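Local coordinates for protein 3-deoxy-D-manno-octulosonate 8-phosphate phosphatase KdsC (Haemophilus influenzae Rd, PDB 1J8D) that catalyses the magnesium-dependent hydrolysis of 3-deoxy-D-manno-octulosonate 8-phosphate to 3-deoxy-D-manno-octulosonate and phosphate, a step of lipopolysaccharide biosynthesis, at residues A[8-13]-A[100-105]; A[44-49]-A[151-156]; A[55-60]-A[76-81]. All blocks are in the same frame, centred on the assembly; numbering follows the deposited sequence.

Overall arrangement
The three contacts sample one alpha/beta fold from its middle to an edge. Contact 1 pairs two central strands and is buried. Contact 2 is also buried but joins two helices through side chains, whereas contact 1 is held mainly by backbone hydrogen bonds. Contact 3, only partly buried, adds strand 76-78, outermost within this chain, by the same kind of parallel ladder. Contacts 1 and 3 share the sheet, since strands 10-13 and 53-57 are neighbours in it. Val11 of contact 1 packs on Met151 and Ile155 of contact 2, so sheet and helix pair meet directly. Contacts 2 and 3 do not touch, although helix 38-49 leads along the chain into strand 53-57.

Contact 1. Residues A[8-13]-A[100-105]; sequences IKFVIT and EQTAYI
Strands 10-13 and 102-105 form a parallel ladder in the middle of the HAD-type sheet, with Phe10 beside Thr102 and Ile12 beside Tyr104. At its start Gln101 O takes two donors: Lys9 N at 2.6 Å, nearly straight (170°), and Phe10 N at 3.1 Å, more bent (139°). The ladder then alternates: Ala103 N gives to Phe10 O (2.6 Å), Ile12 N to Ala103 O (2.7 Å) and Ile105 N to Ile12 O (2.9 Å). On one face, Tyr104 CG lies anti to the backbone N (chi1 -176°), which sets the ring beside Ile12; the side chains cross at about a right angle, with Ile12 CG2 3.5 Å from Tyr104 CD1. Ile8, from the loop before the strand, brings CD1 against Ala103 CB (3.5 Å); on the face of Ala103, Thr13 CB lies beside Ile105 CG2 (3.3 Å), both pairs tight. Tyr104 OH is hydrogen-bonded to Asp111 and weakly to Lys84, a probable substrate-binding residue, which places this end of the ladder beside the probable active site. Helix 84-95 packs on the face of Phe10 and Thr102, helix 147-158 on that of Val11 and Ile105, while strand 53-57 bonds to the far edge of strand 10-13.

Contact 2. Residues A[44-49]-A[151-156]; sequences IKMLMD and MSDMIL
Leu47 meets Ser152 and Leu156 with a side chain whose chi1 (-130°) and chi2 (30°) lie off the staggered values, so the exact methyl positions are less certain. As modelled, those torsions carry its two methyls to the neighbouring helix, where both bear on one carbon from the same side: CD2 lies 3.5 Å and CD1 3.7 Å from Ser152 CB. The hydroxyl of Ser152 lies between its own backbone N and carbonyl carbon and is hydrogen-bonded to Arg149 O, which leaves CB as the atom facing Leu47.

Leu156 comes from the other helix and inserts its branches near two residues of segment 44-49. Its CD1 touches Met46 CB at 3.7 Å, and its CD2 stands 4.0 Å from Leu47 CD1, the two leucine side chains meeting at a slant. Met46, a selenomethionine in this crystal, runs extended as far as its selenium and bends only at the last torsion, bringing CE to 3.9 Å from Asp153 OD2. Leu47 CD1 also approaches Ile155 CB at 4.3 Å. The axes of the two short helical segments run in roughly the same direction, 9.5 Å apart and inclined by 25°.

Around the pair, Val11 of the central sheet packs on Leu47, and Phe165 of helix 163-166 packs on Met46 and Leu156. Helices 38-49 and 147-158 are thus layered together on one face of the sheet. Their mutual contact is made mostly by hydrocarbon, and the carboxylate that Met46 CE touches is bound by Arg149 in a salt bridge through OD2 and by Tyr130 of the second subunit through OD1. With no polar bond between the segments, the contact rests on van der Waals packing of buried apolar groups.

Contact 3. Residues A[55-60]-A[76-81]; sequences AVLSGR and LFFLGK
Leu57 and Phe78 lie side by side and point the same way, with Leu57 CD2 only 3.2 Å from Phe78 CB, short for two carbons. The methyl meets the phenyl ring obliquely, and the ring itself leads away from the neighbouring strand. Both side chains occupy the face of the sheet that also carries Ala55 and Leu76, and there Leu91 of helix 84-95 packs on them.

Val56 and Phe77 occupy the other face. Their CB atoms are 4.0 Å apart, but Phe77 CG stands between its backbone N and carbonyl carbon (chi1 55°), which swings the ring off the strand toward Arg66 and Ile69 of helix 63-72. Val56 instead faces Val15 and Thr13.

Between the two faces, the backbones form a parallel ladder, the axes of strands 55-57 and 76-78 differing by just 4° in direction. Val56 N donates to Leu76 O (3.2 Å), Phe78 N to Val56 O (3.0 Å) and Ser58 N to Phe78 O (3.1 Å), the last nearly straight at 167°. Past the strand ends the pairing fades to a weak bond from Lys81 N to Ser58 O at 3.4 Å. Here Ser58 OG accepts from Arg60 N at 3.1 Å, an ST turn that ties the hydroxyl to the backbone two residues on.

The side chain of Arg60 starts out away from segment 76-81. It probably binds substrate, as in related enzymes, and forms salt bridges with Glu31 and with the terminal carboxylate of Gln180 of the third subunit. Strand 53-57, helix 63-72 and strand 76-78 make a beta-alpha-beta crossover, as expected of a Rossmann-like HAD core, and the place of Ser58 just past the C-terminal end of the strand is consistent with the serine or threonine of HAD motif II.

Contact 1. Residues A[8-13]-A[100-105]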
loop_
_atom_site.group_PDB
_atom_site.type_symbol
_atom_site.label_atom_id
_atom_site.label_comp_id
_atom_site.label_asym_id
_atom_site.label_seq_id
_atom_site.Cartn_x
_atom_site.Cartn_y
_atom_site.Cartn_z
ATOM N N ILE A 8 -27.243 -19.034 -6.335
ATOM C CA ILE A 8 -26.916 -17.655 -6.630
ATOM C C ILE A 8 -26.908 -17.408 -8.124
ATOM O O ILE A 8 -26.297 -18.157 -8.899
ATOM C CB ILE A 8 -25.548 -17.245 -6.034
ATOM C CG1 ILE A 8 -25.621 -17.246 -4.499
ATOM C CG2 ILE A 8 -25.142 -15.876 -6.576
ATOM C CD1 ILE A 8 -24.315 -16.871 -3.862
ATOM N N LYS A 9 -27.609 -16.353 -8.525
ATOM C CA LYS A 9 -27.682 -15.988 -9.924
ATOM C C LYS A 9 -27.264 -14.544 -10.015
ATOM O O LYS A 9 -27.024 -14.019 -11.108
ATOM C CB LYS A 9 -29.128 -16.123 -10.429
ATOM C CG LYS A 9 -29.577 -17.501 -10.856
ATOM C CD LYS A 9 -28.994 -17.844 -12.238
ATOM C CE LYS A 9 -29.638 -19.103 -12.858
ATOM N NZ LYS A 9 -29.063 -19.421 -14.200
ATOM N N PHE A 10 -27.112 -13.907 -8.861
ATOM C CA PHE A 10 -26.838 -12.478 -8.850
ATOM C C PHE A 10 -25.993 -12.029 -7.683
ATOM O O PHE A 10 -26.329 -12.302 -6.511
ATOM C CB PHE A 10 -28.203 -11.784 -8.803
ATOM C CG PHE A 10 -28.170 -10.293 -8.948
ATOM C CD1 PHE A 10 -27.282 -9.665 -9.836
ATOM C CD2 PHE A 10 -29.076 -9.509 -8.217
ATOM C CE1 PHE A 10 -27.300 -8.276 -9.987
ATOM C CE2 PHE A 10 -29.110 -8.121 -8.356
ATOM C CZ PHE A 10 -28.216 -7.504 -9.245
ATOM N N VAL A 11 -24.925 -11.302 -8.000
ATOM C CA VAL A 11 -24.034 -10.785 -6.970
ATOM C C VAL A 11 -23.961 -9.263 -6.976
ATOM O O VAL A 11 -23.763 -8.618 -8.009
ATOM C CB VAL A 11 -22.633 -11.370 -7.132
ATOM C CG1 VAL A 11 -21.716 -10.868 -6.044
ATOM C CG2 VAL A 11 -22.738 -12.886 -7.074
ATOM N N ILE A 12 -24.182 -8.703 -5.798
ATOM C CA ILE A 12 -24.139 -7.277 -5.588
ATOM C C ILE A 12 -22.986 -7.055 -4.622
ATOM O O ILE A 12 -22.938 -7.659 -3.543
ATOM C CB ILE A 12 -25.407 -6.782 -4.922
ATOM C CG1 ILE A 12 -26.622 -7.274 -5.709
ATOM C CG2 ILE A 12 -25.337 -5.270 -4.768
ATOM C CD1 ILE A 12 -27.927 -6.952 -5.058
ATOM N N THR A 13 -22.059 -6.183 -5.002
ATOM C CA THR A 13 -20.900 -5.912 -4.158
ATOM C C THR A 13 -20.820 -4.434 -3.821
ATOM O O THR A 13 -21.218 -3.607 -4.631
ATOM C CB THR A 13 -19.596 -6.292 -4.902
ATOM O OG1 THR A 13 -18.457 -5.822 -4.168
ATOM C CG2 THR A 13 -19.578 -5.644 -6.296
ATOM N N GLU A 100 -33.412 -14.794 -2.752
ATOM C CA GLU A 100 -32.787 -16.083 -2.488
ATOM C C GLU A 100 -31.772 -16.437 -3.568
ATOM O O GLU A 100 -31.008 -17.390 -3.446
ATOM C CB GLU A 100 -33.860 -17.180 -2.395
ATOM C CG GLU A 100 -34.749 -17.087 -1.152
ATOM C CD GLU A 100 -35.790 -15.967 -1.221
ATOM O OE1 GLU A 100 -36.218 -15.490 -0.137
ATOM O OE2 GLU A 100 -36.191 -15.574 -2.349
ATOM N N GLN A 101 -31.757 -15.675 -4.642
ATOM C CA GLN A 101 -30.801 -15.984 -5.692
ATOM C C GLN A 101 -29.681 -14.978 -5.715
ATOM O O GLN A 101 -28.783 -15.065 -6.557
ATOM C CB GLN A 101 -31.486 -15.987 -7.055
ATOM C CG GLN A 101 -32.661 -16.929 -7.123
ATOM C CD GLN A 101 -33.388 -16.866 -8.453
ATOM O OE1 GLN A 101 -33.719 -15.779 -8.958
ATOM N NE2 GLN A 101 -33.657 -18.030 -9.023
ATOM N N THR A 102 -29.726 -14.019 -4.793
ATOM C CA THR A 102 -28.708 -13.003 -4.808
ATOM C C THR A 102 -27.802 -12.915 -3.607
ATOM O O THR A 102 -28.227 -13.049 -2.450
ATOM C CB THR A 102 -29.306 -11.596 -5.110
ATOM O OG1 THR A 102 -29.128 -10.736 -3.985
ATOM C CG2 THR A 102 -30.756 -11.697 -5.459
ATOM N N ALA A 103 -26.526 -12.700 -3.935
ATOM C CA ALA A 103 -25.469 -12.567 -2.971
ATOM C C ALA A 103 -25.034 -11.103 -2.894
ATOM O O ALA A 103 -25.033 -10.389 -3.895
ATOM C CB ALA A 103 -24.306 -13.430 -3.388
ATOM N N TYR A 104 -24.654 -10.678 -1.699
ATOM C CA TYR A 104 -24.170 -9.328 -1.467
ATOM C C TYR A 104 -22.844 -9.426 -0.710
ATOM O O TYR A 104 -22.759 -10.186 0.232
ATOM C CB TYR A 104 -25.149 -8.544 -0.586
ATOM C CG TYR A 104 -24.709 -7.109 -0.414
ATOM C CD1 TYR A 104 -25.073 -6.136 -1.349
ATOM C CD2 TYR A 104 -23.876 -6.728 0.646
ATOM C CE1 TYR A 104 -24.614 -4.815 -1.237
ATOM C CE2 TYR A 104 -23.412 -5.411 0.771
ATOM C CZ TYR A 104 -23.794 -4.461 -0.187
ATOM O OH TYR A 104 -23.377 -3.162 -0.079
ATOM N N ILE A 105 -21.817 -8.675 -1.094
ATOM C CA ILE A 105 -20.555 -8.705 -0.338
ATOM C C ILE A 105 -20.260 -7.301 0.212
ATOM O O ILE A 105 -20.177 -6.324 -0.543
ATOM C CB ILE A 105 -19.332 -9.276 -1.213
ATOM C CG1 ILE A 105 -17.999 -9.066 -0.477
ATOM C CG2 ILE A 105 -19.311 -8.658 -2.609
ATOM C CD1 ILE A 105 -16.749 -9.697 -1.185
#

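Contact 2. Residues A[44-49]-A[151-156]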
loop_
_atom_site.group_PDB
_atom_site.type_symbol
_atom_site.label_atom_id
_atom_site.label_comp_id
_atom_site.label_asym_id
_atom_site.label_seq_id
_atom_site.Cartn_x
_atom_site.Cartn_y
_atom_site.Cartn_z
ATOM N N ILE A 44 -15.192 -11.036 -11.527
ATOM C CA ILE A 44 -16.430 -10.488 -12.000
ATOM C C ILE A 44 -16.722 -11.040 -13.397
ATOM O O ILE A 44 -17.824 -11.516 -13.657
ATOM C CB ILE A 44 -16.361 -8.949 -11.966
ATOM C CG1 ILE A 44 -16.103 -8.498 -10.532
ATOM C CG2 ILE A 44 -17.671 -8.350 -12.437
ATOM C CD1 ILE A 44 -15.861 -7.027 -10.389
ATOM N N LYS A 45 -15.732 -11.004 -14.282
ATOM C CA LYS A 45 -15.916 -11.536 -15.629
ATOM C C LYS A 45 -16.242 -13.042 -15.599
ATOM O O LYS A 45 -17.098 -13.512 -16.342
ATOM C CB LYS A 45 -14.663 -11.306 -16.470
ATOM C CG LYS A 45 -14.186 -9.857 -16.541
ATOM C CD LYS A 45 -15.211 -8.948 -17.178
ATOM C CE LYS A 45 -15.576 -9.377 -18.599
ATOM N NZ LYS A 45 -16.395 -8.365 -19.316
HETATM N N MSE A 46 -15.580 -13.803 -14.735
HETATM C CA MSE A 46 -15.872 -15.230 -14.675
HETATM C C MSE A 46 -17.297 -15.513 -14.214
HETATM O O MSE A 46 -17.944 -16.446 -14.705
HETATM C CB MSE A 46 -14.869 -15.941 -13.770
HETATM C CG MSE A 46 -13.490 -15.873 -14.327
HETATM SE SE MSE A 46 -12.210 -16.500 -13.111
HETATM C CE MSE A 46 -12.674 -15.498 -11.603
ATOM N N LEU A 47 -17.780 -14.694 -13.281
ATOM C CA LEU A 47 -19.128 -14.806 -12.735
ATOM C C LEU A 47 -20.158 -14.519 -13.838
ATOM O O LEU A 47 -21.093 -15.288 -14.078
ATOM C CB LEU A 47 -19.261 -13.777 -11.619
ATOM C CG LEU A 47 -19.790 -14.164 -10.234
ATOM C CD1 LEU A 47 -19.470 -15.605 -9.871
ATOM C CD2 LEU A 47 -19.221 -13.181 -9.239
HETATM N N MSE A 48 -19.958 -13.414 -14.541
HETATM C CA MSE A 48 -20.895 -13.013 -15.578
HETATM C C MSE A 48 -20.871 -14.041 -16.680
HETATM O O MSE A 48 -21.900 -14.381 -17.260
HETATM C CB MSE A 48 -20.511 -11.643 -16.145
HETATM C CG MSE A 48 -20.543 -10.510 -15.118
HETATM SE SE MSE A 48 -19.850 -8.912 -15.876
HETATM C CE MSE A 48 -18.243 -9.591 -16.524
ATOM N N ASP A 49 -19.676 -14.540 -16.950
ATOM C CA ASP A 49 -19.499 -15.515 -17.977
ATOM C C ASP A 49 -20.239 -16.810 -17.619
ATOM O O ASP A 49 -20.681 -17.541 -18.510
ATOM C CB ASP A 49 -18.006 -15.754 -18.178
ATOM C CG ASP A 49 -17.727 -16.763 -19.258
ATOM O OD1 ASP A 49 -18.043 -16.461 -20.431
ATOM O OD2 ASP A 49 -17.212 -17.858 -18.916
HETATM N N MSE A 151 -14.844 -14.909 -3.035
HETATM C CA MSE A 151 -16.276 -15.208 -3.139
HETATM C C MSE A 151 -16.731 -15.793 -4.499
HETATM O O MSE A 151 -17.474 -16.782 -4.533
HETATM C CB MSE A 151 -17.095 -13.952 -2.835
HETATM C CG MSE A 151 -18.609 -14.169 -2.897
HETATM SE SE MSE A 151 -19.557 -12.521 -3.189
HETATM C CE MSE A 151 -18.797 -12.081 -4.910
ATOM N N SER A 152 -16.307 -15.194 -5.612
ATOM C CA SER A 152 -16.734 -15.703 -6.914
ATOM C C SER A 152 -16.199 -17.107 -7.178
ATOM O O SER A 152 -16.907 -17.944 -7.719
ATOM C CB SER A 152 -16.313 -14.772 -8.062
ATOM O OG SER A 152 -14.907 -14.597 -8.148
ATOM N N ASP A 153 -14.948 -17.357 -6.815
ATOM C CA ASP A 153 -14.389 -18.680 -7.007
ATOM C C ASP A 153 -15.314 -19.624 -6.232
ATOM O O ASP A 153 -15.711 -20.691 -6.713
ATOM C CB ASP A 153 -12.976 -18.747 -6.442
ATOM C CG ASP A 153 -11.940 -18.125 -7.366
ATOM O OD1 ASP A 153 -10.788 -17.967 -6.936
ATOM O OD2 ASP A 153 -12.259 -17.795 -8.526
HETATM N N MSE A 154 -15.666 -19.198 -5.029
HETATM C CA MSE A 154 -16.540 -19.967 -4.171
HETATM C C MSE A 154 -17.913 -20.246 -4.812
HETATM O O MSE A 154 -18.479 -21.339 -4.654
HETATM C CB MSE A 154 -16.699 -19.222 -2.849
HETATM C CG MSE A 154 -17.309 -20.018 -1.733
HETATM SE SE MSE A 154 -17.335 -18.970 -0.138
HETATM C CE MSE A 154 -15.706 -18.179 -0.302
ATOM N N ILE A 155 -18.459 -19.276 -5.532
ATOM C CA ILE A 155 -19.754 -19.501 -6.141
ATOM C C ILE A 155 -19.584 -20.408 -7.363
ATOM O O ILE A 155 -20.365 -21.343 -7.578
ATOM C CB ILE A 155 -20.430 -18.179 -6.587
ATOM C CG1 ILE A 155 -20.607 -17.252 -5.383
ATOM C CG2 ILE A 155 -21.778 -18.491 -7.237
ATOM C CD1 ILE A 155 -21.009 -15.813 -5.712
ATOM N N LEU A 156 -18.571 -20.129 -8.168
ATOM C CA LEU A 156 -18.335 -20.925 -9.357
ATOM C C LEU A 156 -18.031 -22.382 -9.005
ATOM O O LEU A 156 -18.527 -23.308 -9.650
ATOM C CB LEU A 156 -17.194 -20.316 -10.168
ATOM C CG LEU A 156 -17.574 -18.973 -10.782
ATOM C CD1 LEU A 156 -16.408 -18.483 -11.611
ATOM C CD2 LEU A 156 -18.833 -19.102 -11.627
#

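Contact 3. Residues A[55-60]-A[76-81]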
loop_
_atom_site.group_PDB
_atom_site.type_symbol
_atom_site.label_atom_id
_atom_site.label_comp_id
_atom_site.label_asym_id
_atom_site.label_seq_id
_atom_site.Cartn_x
_atom_site.Cartn_y
_atom_site.Cartn_z
ATOM N N ALA A 55 -23.720 -6.843 -9.823
ATOM C CA ALA A 55 -24.084 -5.452 -9.730
ATOM C C ALA A 55 -23.148 -4.825 -8.703
ATOM O O ALA A 55 -22.466 -5.521 -7.941
ATOM C CB ALA A 55 -25.525 -5.301 -9.316
ATOM N N VAL A 56 -23.100 -3.507 -8.707
ATOM C CA VAL A 56 -22.256 -2.777 -7.788
ATOM C C VAL A 56 -23.150 -1.803 -7.059
ATOM O O VAL A 56 -24.029 -1.168 -7.644
ATOM C CB VAL A 56 -21.120 -1.984 -8.549
ATOM C CG1 VAL A 56 -20.465 -0.958 -7.633
ATOM C CG2 VAL A 56 -20.058 -2.953 -9.061
ATOM N N LEU A 57 -22.924 -1.716 -5.760
ATOM C CA LEU A 57 -23.652 -0.799 -4.909
ATOM C C LEU A 57 -22.637 0.013 -4.111
ATOM O O LEU A 57 -21.809 -0.547 -3.408
ATOM C CB LEU A 57 -24.554 -1.561 -3.938
ATOM C CG LEU A 57 -26.056 -1.513 -4.185
ATOM C CD1 LEU A 57 -26.787 -2.025 -2.948
ATOM C CD2 LEU A 57 -26.470 -0.066 -4.453
ATOM N N SER A 58 -22.677 1.327 -4.247
ATOM C CA SER A 58 -21.777 2.173 -3.476
ATOM C C SER A 58 -22.465 3.484 -3.084
ATOM O O SER A 58 -23.311 3.996 -3.804
ATOM C CB SER A 58 -20.507 2.476 -4.269
ATOM O OG SER A 58 -19.664 3.375 -3.558
ATOM N N GLY A 59 -22.104 4.025 -1.924
ATOM C CA GLY A 59 -22.701 5.289 -1.512
ATOM C C GLY A 59 -21.969 6.417 -2.209
ATOM O O GLY A 59 -22.454 7.521 -2.309
ATOM N N ARG A 60 -20.780 6.119 -2.703
ATOM C CA ARG A 60 -19.972 7.108 -3.382
ATOM C C ARG A 60 -20.062 6.928 -4.894
ATOM O O ARG A 60 -19.863 5.840 -5.419
ATOM C CB ARG A 60 -18.515 6.977 -2.929
ATOM C CG ARG A 60 -18.347 7.091 -1.433
ATOM C CD ARG A 60 -16.892 7.079 -1.020
ATOM N NE ARG A 60 -16.622 8.152 -0.070
ATOM C CZ ARG A 60 -16.204 9.368 -0.419
ATOM N NH1 ARG A 60 -16.006 9.655 -1.696
ATOM N NH2 ARG A 60 -15.979 10.300 0.504
ATOM N N LEU A 76 -25.710 -3.543 -14.064
ATOM C CA LEU A 76 -26.572 -3.016 -13.008
ATOM C C LEU A 76 -25.769 -2.429 -11.858
ATOM O O LEU A 76 -24.874 -3.068 -11.339
ATOM C CB LEU A 76 -27.471 -4.137 -12.486
ATOM C CG LEU A 76 -28.060 -4.970 -13.628
ATOM C CD1 LEU A 76 -28.770 -6.216 -13.098
ATOM C CD2 LEU A 76 -29.001 -4.076 -14.417
ATOM N N PHE A 77 -26.093 -1.214 -11.459
ATOM C CA PHE A 77 -25.379 -0.591 -10.358
ATOM C C PHE A 77 -26.087 0.638 -9.857
ATOM O O PHE A 77 -26.780 1.290 -10.607
ATOM C CB PHE A 77 -23.946 -0.238 -10.778
ATOM C CG PHE A 77 -23.862 0.611 -12.011
ATOM C CD1 PHE A 77 -23.855 2.010 -11.916
ATOM C CD2 PHE A 77 -23.774 0.015 -13.273
ATOM C CE1 PHE A 77 -23.754 2.815 -13.091
ATOM C CE2 PHE A 77 -23.674 0.792 -14.447
ATOM C CZ PHE A 77 -23.661 2.198 -14.359
ATOM N N PHE A 78 -25.935 0.912 -8.567
ATOM C CA PHE A 78 -26.527 2.084 -7.935
ATOM C C PHE A 78 -25.403 2.789 -7.244
ATOM O O PHE A 78 -24.698 2.208 -6.431
ATOM C CB PHE A 78 -27.577 1.737 -6.870
ATOM C CG PHE A 78 -28.965 1.670 -7.393
ATOM C CD1 PHE A 78 -29.494 0.463 -7.856
ATOM C CD2 PHE A 78 -29.740 2.816 -7.466
ATOM C CE1 PHE A 78 -30.790 0.390 -8.394
ATOM C CE2 PHE A 78 -31.037 2.763 -7.999
ATOM C CZ PHE A 78 -31.563 1.541 -8.466
ATOM N N LEU A 79 -25.239 4.057 -7.559
ATOM C CA LEU A 79 -24.178 4.825 -6.959
ATOM C C LEU A 79 -24.707 5.985 -6.101
ATOM O O LEU A 79 -25.868 6.354 -6.182
ATOM C CB LEU A 79 -23.258 5.320 -8.082
ATOM C CG LEU A 79 -22.099 4.402 -8.464
ATOM C CD1 LEU A 79 -22.582 2.965 -8.641
ATOM C CD2 LEU A 79 -21.406 4.940 -9.710
ATOM N N GLY A 80 -23.851 6.532 -5.252
ATOM C CA GLY A 80 -24.245 7.662 -4.442
ATOM C C GLY A 80 -25.274 7.443 -3.352
ATOM O O GLY A 80 -25.587 8.383 -2.621
ATOM N N LYS A 81 -25.810 6.235 -3.215
ATOM C CA LYS A 81 -26.793 6.027 -2.165
ATOM C C LYS A 81 -26.319 5.199 -0.981
ATOM O O LYS A 81 -25.908 4.055 -1.143
ATOM C CB LYS A 81 -28.074 5.428 -2.747
ATOM C CG LYS A 81 -28.962 6.480 -3.423
ATOM C CD LYS A 81 -30.437 6.044 -3.453
ATOM C CE LYS A 81 -31.361 7.172 -3.929
ATOM N NZ LYS A 81 -32.793 6.768 -3.881
#